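Local structure of bifunctional enzyme IspD/IspF (Campylobacter jejuni, 1W55) at residues A[219-230]-A[237-248]; A[282-290]-A[324-332]. The protein catalyses two steps of isoprenoid precursor biosynthesis, transferring the cytidylyl group of CTP to methylerythritol 4-phosphate and cyclising the later phosphorylated intermediate to methylerythritol 2,4-cyclodiphosphate with release of CMP. All blocks are in the same frame, centred on the assembly; numbering follows the deposited sequence.

Interaction 1: A[219-230]-A[237-248]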
loop_
_atom_site.group_PDB
_atom_site.type_symbol
_atom_site.label_atom_id
_atom_site.label_comp_id
_atom_site.label_asym_id
_atom_site.label_seq_id
_atom_site.Cartn_x
_atom_site.Cartn_y
_atom_site.Cartn_z
ATOM N N HIS A 219 51.159 20.505 -5.289
ATOM C CA HIS A 219 52.533 20.007 -5.261
ATOM C C HIS A 219 53.400 20.900 -6.141
ATOM O O HIS A 219 52.895 21.601 -7.023
ATOM C CB HIS A 219 52.628 18.551 -5.721
ATOM C CG HIS A 219 52.012 17.569 -4.774
ATOM N ND1 HIS A 219 51.430 17.943 -3.583
ATOM C CD2 HIS A 219 51.874 16.227 -4.852
ATOM C CE1 HIS A 219 50.950 16.874 -2.970
ATOM N NE2 HIS A 219 51.202 15.821 -3.722
ATOM N N GLU A 220 54.699 20.859 -5.880
ATOM C CA GLU A 220 55.692 21.688 -6.549
ATOM C C GLU A 220 56.376 20.925 -7.683
ATOM O O GLU A 220 56.697 19.738 -7.544
ATOM C CB GLU A 220 56.729 22.129 -5.510
ATOM C CG GLU A 220 57.813 23.069 -6.011
ATOM C CD GLU A 220 58.799 23.453 -4.922
ATOM O OE1 GLU A 220 59.636 24.345 -5.180
ATOM O OE2 GLU A 220 58.739 22.865 -3.812
ATOM N N PHE A 221 56.587 21.597 -8.805
ATOM C CA PHE A 221 57.385 21.023 -9.885
ATOM C C PHE A 221 58.887 21.044 -9.549
ATOM O O PHE A 221 59.330 21.739 -8.622
ATOM C CB PHE A 221 57.143 21.777 -11.198
ATOM C CG PHE A 221 55.947 21.284 -11.985
ATOM C CD1 PHE A 221 54.857 22.126 -12.222
ATOM C CD2 PHE A 221 55.915 19.993 -12.502
ATOM C CE1 PHE A 221 53.752 21.685 -12.953
ATOM C CE2 PHE A 221 54.804 19.540 -13.225
ATOM C CZ PHE A 221 53.729 20.390 -13.464
ATOM N N GLY A 222 59.662 20.278 -10.318
ATOM C CA GLY A 222 61.109 20.316 -10.221
ATOM C C GLY A 222 61.756 19.024 -9.759
ATOM O O GLY A 222 62.892 19.041 -9.302
ATOM N N GLU A 223 61.045 17.906 -9.848
ATOM C CA GLU A 223 61.678 16.615 -9.605
ATOM C C GLU A 223 61.784 15.821 -10.898
ATOM O O GLU A 223 60.799 15.668 -11.628
ATOM C CB GLU A 223 60.966 15.806 -8.522
ATOM C CG GLU A 223 61.823 14.675 -7.963
ATOM C CD GLU A 223 61.653 14.483 -6.471
ATOM O OE1 GLU A 223 61.270 13.363 -6.057
ATOM O OE2 GLU A 223 61.901 15.453 -5.711
ATOM N N ASN A 224 62.996 15.341 -11.177
ATOM C CA ASN A 224 63.266 14.559 -12.375
ATOM C C ASN A 224 62.782 13.123 -12.227
ATOM O O ASN A 224 63.562 12.211 -11.940
ATOM C CB ASN A 224 64.758 14.600 -12.732
ATOM C CG ASN A 224 65.053 14.040 -14.131
ATOM O OD1 ASN A 224 66.148 14.237 -14.665
ATOM N ND2 ASN A 224 64.085 13.339 -14.723
ATOM N N ARG A 225 61.486 12.931 -12.441
ATOM C CA ARG A 225 60.870 11.607 -12.383
ATOM C C ARG A 225 59.556 11.663 -13.147
ATOM O O ARG A 225 59.111 12.746 -13.518
ATOM C CB ARG A 225 60.648 11.156 -10.931
ATOM C CG ARG A 225 59.665 11.996 -10.136
ATOM C CD ARG A 225 59.195 11.310 -8.882
ATOM N NE ARG A 225 58.546 12.223 -7.941
ATOM C CZ ARG A 225 58.155 11.870 -6.723
ATOM N NH1 ARG A 225 58.350 10.632 -6.298
ATOM N NH2 ARG A 225 57.578 12.753 -5.921
ATOM N N PRO A 226 58.948 10.509 -13.412
ATOM C CA PRO A 226 57.645 10.470 -14.079
ATOM C C PRO A 226 56.575 11.270 -13.336
ATOM O O PRO A 226 56.513 11.273 -12.098
ATOM C CB PRO A 226 57.301 8.976 -14.083
ATOM C CG PRO A 226 58.654 8.284 -14.058
ATOM C CD PRO A 226 59.479 9.153 -13.148
ATOM N N LEU A 227 55.765 11.975 -14.116
ATOM C CA LEU A 227 54.584 12.636 -13.620
ATOM C C LEU A 227 53.466 11.610 -13.627
ATOM O O LEU A 227 53.047 11.139 -14.686
ATOM C CB LEU A 227 54.230 13.837 -14.508
ATOM C CG LEU A 227 53.002 14.637 -14.079
ATOM C CD1 LEU A 227 53.153 15.114 -12.637
ATOM C CD2 LEU A 227 52.747 15.808 -15.038
ATOM N N LEU A 228 53.021 11.241 -12.432
ATOM C CA LEU A 228 51.920 10.297 -12.244
ATOM C C LEU A 228 50.709 11.046 -11.707
ATOM O O LEU A 228 50.789 11.702 -10.668
ATOM C CB LEU A 228 52.308 9.209 -11.231
ATOM C CG LEU A 228 53.426 8.217 -11.548
ATOM C CD1 LEU A 228 53.534 7.208 -10.406
ATOM C CD2 LEU A 228 53.192 7.499 -12.868
ATOM N N LEU A 229 49.599 10.956 -12.419
ATOM C CA LEU A 229 48.356 11.557 -11.960
ATOM C C LEU A 229 47.278 10.489 -12.045
ATOM O O LEU A 229 47.090 9.872 -13.102
ATOM C CB LEU A 229 47.995 12.776 -12.805
ATOM C CG LEU A 229 48.910 14.003 -12.741
ATOM C CD1 LEU A 229 48.306 15.114 -13.600
ATOM C CD2 LEU A 229 49.140 14.481 -11.305
ATOM N N ALA A 230 46.591 10.258 -10.925
ATOM C CA ALA A 230 45.662 9.131 -10.792
ATOM C C ALA A 230 46.340 7.826 -11.218
ATOM O O ALA A 230 45.707 6.941 -11.813
ATOM C CB ALA A 230 44.367 9.377 -11.596
ATOM N N THR A 237 59.508 12.832 -17.221
ATOM C CA THR A 237 60.511 13.536 -16.419
ATOM C C THR A 237 59.986 14.762 -15.664
ATOM O O THR A 237 60.650 15.268 -14.760
ATOM C CB THR A 237 61.689 14.009 -17.315
ATOM O OG1 THR A 237 61.185 14.897 -18.316
ATOM C CG2 THR A 237 62.307 12.862 -18.124
ATOM N N MET A 238 58.821 15.266 -16.060
ATOM C CA MET A 238 58.298 16.507 -15.478
ATOM C C MET A 238 57.556 16.223 -14.168
ATOM O O MET A 238 56.356 16.510 -14.044
ATOM C CB MET A 238 57.386 17.248 -16.475
ATOM C CG MET A 238 57.276 18.745 -16.237
ATOM S SD MET A 238 55.892 19.542 -17.132
ATOM C CE MET A 238 56.355 19.385 -18.811
ATOM N N GLY A 239 58.278 15.670 -13.196
ATOM C CA GLY A 239 57.677 15.222 -11.958
ATOM C C GLY A 239 57.500 16.276 -10.888
ATOM O O GLY A 239 58.009 17.397 -10.973
ATOM N N LEU A 240 56.758 15.901 -9.859
ATOM C CA LEU A 240 56.504 16.795 -8.743
ATOM C C LEU A 240 57.291 16.276 -7.561
ATOM O O LEU A 240 57.576 15.075 -7.477
ATOM C CB LEU A 240 54.999 16.874 -8.418
ATOM C CG LEU A 240 54.086 17.383 -9.544
ATOM C CD1 LEU A 240 52.644 16.854 -9.403
ATOM C CD2 LEU A 240 54.107 18.916 -9.609
ATOM N N LYS A 241 57.619 17.184 -6.652
ATOM C CA LYS A 241 58.501 16.893 -5.525
ATOM C C LYS A 241 57.798 16.183 -4.385
ATOM O O LYS A 241 56.682 16.556 -3.995
ATOM C CB LYS A 241 59.136 18.186 -4.997
ATOM C CG LYS A 241 60.174 18.776 -5.932
ATOM C CD LYS A 241 60.796 20.040 -5.361
ATOM C CE LYS A 241 61.706 20.680 -6.410
ATOM N NZ LYS A 241 62.336 21.949 -5.927
ATOM N N ALA A 242 58.469 15.154 -3.866
ATOM C CA ALA A 242 58.115 14.501 -2.603
ATOM C C ALA A 242 56.688 13.936 -2.619
ATOM O O ALA A 242 56.215 13.535 -3.678
ATOM C CB ALA A 242 58.341 15.463 -1.429
ATOM N N HIS A 243 56.027 13.892 -1.454
ATOM C CA HIS A 243 54.666 13.352 -1.300
ATOM C C HIS A 243 54.497 12.005 -2.000
ATOM O O HIS A 243 53.710 11.873 -2.959
ATOM C CB HIS A 243 53.619 14.347 -1.827
ATOM C CG HIS A 243 53.639 15.665 -1.124
ATOM N ND1 HIS A 243 54.300 16.763 -1.628
ATOM C CD2 HIS A 243 53.107 16.053 0.060
ATOM C CE1 HIS A 243 54.161 17.779 -0.794
ATOM N NE2 HIS A 243 53.439 17.373 0.238
ATOM N N SER A 244 55.235 11.014 -1.508
ATOM C CA SER A 244 55.259 9.668 -2.081
ATOM C C SER A 244 55.702 9.717 -3.549
ATOM O O SER A 244 56.811 10.159 -3.860
ATOM C CB SER A 244 53.890 8.992 -1.943
ATOM O OG SER A 244 53.335 9.212 -0.656
ATOM N N ASP A 245 54.813 9.289 -4.440
ATOM C CA ASP A 245 55.074 9.281 -5.868
ATOM C C ASP A 245 54.617 10.581 -6.536
ATOM O O ASP A 245 54.575 10.658 -7.765
ATOM C CB ASP A 245 54.384 8.068 -6.499
ATOM C CG ASP A 245 52.880 7.995 -6.168
ATOM O OD1 ASP A 245 52.335 8.963 -5.582
ATOM O OD2 ASP A 245 52.158 7.013 -6.466
ATOM N N GLY A 246 54.261 11.588 -5.727
ATOM C CA GLY A 246 53.913 12.921 -6.213
ATOM C C GLY A 246 52.523 13.122 -6.835
ATOM O O GLY A 246 52.237 14.173 -7.409
ATOM N N ASP A 247 51.656 12.125 -6.724
ATOM C CA ASP A 247 50.328 12.167 -7.342
ATOM C C ASP A 247 49.395 13.155 -6.623
ATOM O O ASP A 247 48.635 12.748 -5.745
ATOM C CB ASP A 247 49.758 10.743 -7.315
ATOM C CG ASP A 247 48.641 10.514 -8.315
ATOM O OD1 ASP A 247 47.819 11.433 -8.592
ATOM O OD2 ASP A 247 48.479 9.393 -8.841
ATOM N N VAL A 248 49.463 14.445 -6.981
ATOM C CA VAL A 248 48.609 15.472 -6.357
ATOM C C VAL A 248 47.147 15.165 -6.565
ATOM O O VAL A 248 46.326 15.472 -5.711
ATOM C CB VAL A 248 48.662 16.889 -6.987
ATOM C CG1 VAL A 248 48.958 17.974 -5.941
ATOM C CG2 VAL A 248 49.427 16.985 -8.286
HETATM O O HOH W 1 55.682 19.030 -3.945
HETATM O O HOH W 2 61.684 22.684 -3.266
HETATM O O HOH W 3 59.582 18.908 -12.902
HETATM O O HOH W 4 56.049 13.172 -10.177
HETATM O O HOH W 5 56.562 9.649 -9.917
HETATM O O HOH W 6 53.449 12.171 -9.626
#

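Interaction 2: A[282-290]-A[324-332]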
loop_
_atom_site.group_PDB
_atom_site.type_symbol
_atom_site.label_atom_id
_atom_site.label_comp_id
_atom_site.label_asym_id
_atom_site.label_seq_id
_atom_site.Cartn_x
_atom_site.Cartn_y
_atom_site.Cartn_z
ATOM N N SER A 282 50.268 6.046 -4.096
ATOM C CA SER A 282 49.155 6.966 -3.740
ATOM C C SER A 282 47.749 6.467 -4.069
ATOM O O SER A 282 46.796 6.794 -3.373
ATOM C CB SER A 282 49.353 8.311 -4.425
ATOM O OG SER A 282 50.343 9.067 -3.755
ATOM N N MET A 283 47.633 5.681 -5.133
ATOM C CA MET A 283 46.370 5.078 -5.528
ATOM C C MET A 283 45.955 3.979 -4.538
ATOM O O MET A 283 44.761 3.751 -4.324
ATOM C CB MET A 283 46.462 4.513 -6.956
ATOM C CG MET A 283 46.538 5.584 -8.047
ATOM S SD MET A 283 45.162 6.790 -7.971
ATOM C CE MET A 283 43.846 5.915 -8.869
ATOM N N GLU A 284 46.944 3.310 -3.944
ATOM C CA GLU A 284 46.686 2.329 -2.888
ATOM C C GLU A 284 46.261 3.041 -1.611
ATOM O O GLU A 284 45.366 2.567 -0.907
ATOM C CB GLU A 284 47.917 1.431 -2.649
ATOM C CG GLU A 284 47.779 0.405 -1.518
ATOM C CD GLU A 284 46.673 -0.634 -1.739
ATOM O OE1 GLU A 284 46.402 -1.022 -2.904
ATOM O OE2 GLU A 284 46.072 -1.070 -0.733
ATOM N N LEU A 285 46.890 4.188 -1.338
ATOM C CA LEU A 285 46.518 5.035 -0.207
ATOM C C LEU A 285 45.087 5.534 -0.370
ATOM O O LEU A 285 44.318 5.531 0.588
ATOM C CB LEU A 285 47.472 6.228 -0.072
ATOM C CG LEU A 285 48.954 5.972 0.227
ATOM C CD1 LEU A 285 49.686 7.291 0.434
ATOM C CD2 LEU A 285 49.146 5.066 1.435
ATOM N N LEU A 286 44.751 5.960 -1.593
ATOM C CA LEU A 286 43.389 6.332 -1.970
ATOM C C LEU A 286 42.399 5.198 -1.717
ATOM O O LEU A 286 41.351 5.406 -1.100
ATOM C CB LEU A 286 43.330 6.749 -3.453
ATOM C CG LEU A 286 41.940 6.924 -4.086
ATOM C CD1 LEU A 286 41.110 8.016 -3.359
ATOM C CD2 LEU A 286 42.028 7.215 -5.590
ATOM N N LYS A 287 42.729 4.002 -2.207
ATOM C CA LYS A 287 41.869 2.833 -2.031
ATOM C C LYS A 287 41.610 2.533 -0.544
ATOM O O LYS A 287 40.483 2.232 -0.146
ATOM C CB LYS A 287 42.477 1.613 -2.716
ATOM C CG LYS A 287 41.690 0.324 -2.504
ATOM C CD LYS A 287 42.512 -0.910 -2.856
ATOM C CE LYS A 287 42.488 -1.208 -4.362
ATOM N NZ LYS A 287 41.236 -1.895 -4.814
ATOM N N GLN A 288 42.654 2.631 0.267
ATOM C CA GLN A 288 42.542 2.356 1.698
ATOM C C GLN A 288 41.719 3.413 2.430
ATOM O O GLN A 288 41.019 3.097 3.394
ATOM C CB GLN A 288 43.932 2.226 2.329
ATOM C CG GLN A 288 44.617 0.897 2.030
ATOM C CD GLN A 288 45.995 0.800 2.662
ATOM O OE1 GLN A 288 46.171 1.123 3.837
ATOM N NE2 GLN A 288 46.974 0.367 1.883
ATOM N N ALA A 289 41.817 4.666 1.983
ATOM C CA ALA A 289 40.999 5.740 2.545
ATOM C C ALA A 289 39.500 5.501 2.254
ATOM O O ALA A 289 38.657 5.679 3.126
ATOM C CB ALA A 289 41.444 7.081 1.997
ATOM N N TYR A 290 39.183 5.103 1.023
ATOM C CA TYR A 290 37.817 4.738 0.659
ATOM C C TYR A 290 37.309 3.520 1.447
ATOM O O TYR A 290 36.128 3.466 1.813
ATOM C CB TYR A 290 37.685 4.505 -0.850
ATOM C CG TYR A 290 36.251 4.323 -1.313
ATOM C CD1 TYR A 290 35.222 5.136 -0.810
ATOM C CD2 TYR A 290 35.919 3.332 -2.236
ATOM C CE1 TYR A 290 33.906 4.956 -1.211
ATOM C CE2 TYR A 290 34.598 3.154 -2.660
ATOM C CZ TYR A 290 33.601 3.972 -2.140
ATOM O OH TYR A 290 32.299 3.807 -2.542
ATOM N N ASN A 324 41.449 4.336 -14.386
ATOM C CA ASN A 324 42.277 3.878 -13.262
ATOM C C ASN A 324 41.677 4.197 -11.873
ATOM O O ASN A 324 41.736 3.362 -10.963
ATOM C CB ASN A 324 43.701 4.432 -13.382
ATOM C CG ASN A 324 44.733 3.578 -12.633
ATOM O OD1 ASN A 324 44.668 2.341 -12.634
ATOM N ND2 ASN A 324 45.680 4.238 -11.983
ATOM N N ILE A 325 41.099 5.391 -11.716
ATOM C CA ILE A 325 40.331 5.728 -10.509
ATOM C C ILE A 325 39.165 4.768 -10.313
ATOM O O ILE A 325 38.917 4.323 -9.199
ATOM C CB ILE A 325 39.793 7.201 -10.534
ATOM C CG1 ILE A 325 40.935 8.217 -10.446
ATOM C CG2 ILE A 325 38.781 7.436 -9.382
ATOM C CD1 ILE A 325 40.540 9.649 -10.926
ATOM N N ALA A 326 38.439 4.464 -11.391
ATOM C CA ALA A 326 37.308 3.531 -11.316
ATOM C C ALA A 326 37.742 2.149 -10.830
ATOM O O ALA A 326 37.066 1.544 -10.001
ATOM C CB ALA A 326 36.582 3.418 -12.684
ATOM N N HIS A 327 38.853 1.653 -11.376
ATOM C CA HIS A 327 39.367 0.315 -11.065
ATOM C C HIS A 327 39.852 0.235 -9.614
ATOM O O HIS A 327 39.505 -0.694 -8.898
ATOM C CB HIS A 327 40.486 -0.075 -12.052
ATOM C CG HIS A 327 41.196 -1.347 -11.695
ATOM N ND1 HIS A 327 42.410 -1.365 -11.039
ATOM C CD2 HIS A 327 40.859 -2.647 -11.899
ATOM C CE1 HIS A 327 42.790 -2.619 -10.855
ATOM N NE2 HIS A 327 41.867 -3.416 -11.367
ATOM N N THR A 328 40.638 1.229 -9.201
ATOM C CA THR A 328 41.097 1.378 -7.819
ATOM C C THR A 328 39.938 1.384 -6.806
ATOM O O THR A 328 40.028 0.766 -5.742
ATOM C CB THR A 328 41.889 2.709 -7.690
ATOM O OG1 THR A 328 43.108 2.627 -8.436
ATOM C CG2 THR A 328 42.335 2.985 -6.232
ATOM N N LEU A 329 38.863 2.102 -7.127
ATOM C CA LEU A 329 37.778 2.279 -6.161
ATOM C C LEU A 329 36.631 1.314 -6.400
ATOM O O LEU A 329 35.647 1.342 -5.671
ATOM C CB LEU A 329 37.279 3.738 -6.148
ATOM C CG LEU A 329 38.317 4.804 -5.774
ATOM C CD1 LEU A 329 37.743 6.205 -5.958
ATOM C CD2 LEU A 329 38.832 4.600 -4.328
ATOM N N ASP A 330 36.769 0.455 -7.410
ATOM C CA ASP A 330 35.727 -0.504 -7.779
ATOM C C ASP A 330 34.388 0.219 -8.040
ATOM O O ASP A 330 33.328 -0.149 -7.512
ATOM C CB ASP A 330 35.619 -1.640 -6.736
ATOM C CG ASP A 330 34.669 -2.759 -7.168
ATOM O OD1 ASP A 330 34.489 -2.979 -8.389
ATOM O OD2 ASP A 330 34.045 -3.465 -6.345
ATOM N N LEU A 331 34.474 1.261 -8.865
ATOM C CA LEU A 331 33.330 2.067 -9.275
ATOM C C LEU A 331 33.121 1.944 -10.773
ATOM O O LEU A 331 34.071 1.707 -11.519
ATOM C CB LEU A 331 33.592 3.539 -8.967
ATOM C CG LEU A 331 33.585 4.026 -7.522
ATOM C CD1 LEU A 331 33.739 5.547 -7.510
ATOM C CD2 LEU A 331 32.303 3.592 -6.808
ATOM N N ASP A 332 31.885 2.120 -11.217
ATOM C CA ASP A 332 31.629 2.200 -12.641
ATOM C C ASP A 332 32.270 3.477 -13.191
ATOM O O ASP A 332 32.199 4.553 -12.569
ATOM C CB ASP A 332 30.132 2.160 -12.926
ATOM C CG ASP A 332 29.573 0.741 -12.905
ATOM O OD1 ASP A 332 30.045 -0.124 -13.691
ATOM O OD2 ASP A 332 28.662 0.395 -12.137
#

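Interaction 1: A[219-230]-A[237-248]
Arg225 reaches Leu240 and Ser244 because CG sits between its backbone N and carbonyl carbon (chi1 65°) and the chain then runs extended to NE. This bond network lies beside an antiparallel strand pair with a beta bulge, at the edge of the mixed sheet in the IspF domain. Arg225 NE and NH2 meet Leu240 O side-on in the guanidinium plane, at 3.0 Å and 2.8 Å respectively, while Arg225 NH1 donates to a lone pair of Ser244 O at 2.9 Å. The guanidinium thus ties together carbonyls of the loop that carries His243, and probably helps hold its shape. Glu223 OE1 lies above one face of the guanidinium, a purely electrostatic pairing, and the backbone of Asp245 packs on the opposite face. The His219 ring is sandwiched: His243 forms an offset stack on one face, centroids 4.0 Å apart and planes at 9°, and Val248 CG1 makes a CH-pi contact with the other. By similarity His219 is a metal ligand and His243 a transition-state stabiliser; His243 also contacts bound cytidine monophosphate, and His251 hydrogen-bonds His219 NE2. Asp247 OD2 takes Gly231 N, and Ala230 N donates to the syn side of Asp247 OD1 at 2.9 Å.

Interaction 2: A[282-290]-A[324-332]
Met283 CE touches Thr328 OG1 at 3.4 Å, the side chains crossing at about a right angle where helices 282-295 and 318-329 of the IspF alpha/beta domain pack together. The short segments cross at -49° with their axes 9.7 Å apart. Bends at chi2 (-55°) and chi3 (-83°) carry the methionine methyl across to Thr328 and onto Ile325, whose CG1 it meets at 4.0 Å. The other branch of Thr328, CG2, faces the backbone of the opposite helix near Met283 O and packs on Lys287 CB. The next residue, Leu329, sets CD2 between Leu286 CG and Tyr290 CB, while Leu329 O lies at the edge of the tyrosine ring. Lys287 doubles back through its last two torsions and donates from NZ to Thr328 O, tilted from the carbonyl plane, a polar bond beside an apolar seam. In the next shell, Tyr290 OH is bonded to Leu300 N of strand 298-308, and Ile325 and Leu329 rest on Ile303 of that strand, seating the helix pair on the sheet. Within helix 318-329, Thr328 OG1 donates back to Asn324 O at 3.0 Å, leaving its hydroxyl oxygen turned toward the Met283 methyl.

How the interactions relate
Both contacts belong to the IspF part of the chain, but they illustrate different ways of joining elements. Interaction 1 is partly buried: it ties the outermost strand 238-240 and the loop after it to strands 210-224 and 227-229 through main-chain carbonyls, waters and charged groups, beside the cytidine monophosphate and probable metal sites. Interaction 2 is smaller and more deeply buried; it joins two helices mostly through apolar contacts of side chains, with a lysine bond at its margin. Their centres lie 19 Å apart, yet they touch directly. Asp245 OD1 and Ser282 OG probably share a hydrogen bond, as do Ala230 O and Asn324 ND2, so each segment of 282-290/324-332 meets 219-230/237-248. Ser282 also bonds His251, extending this connection toward the probable metal site.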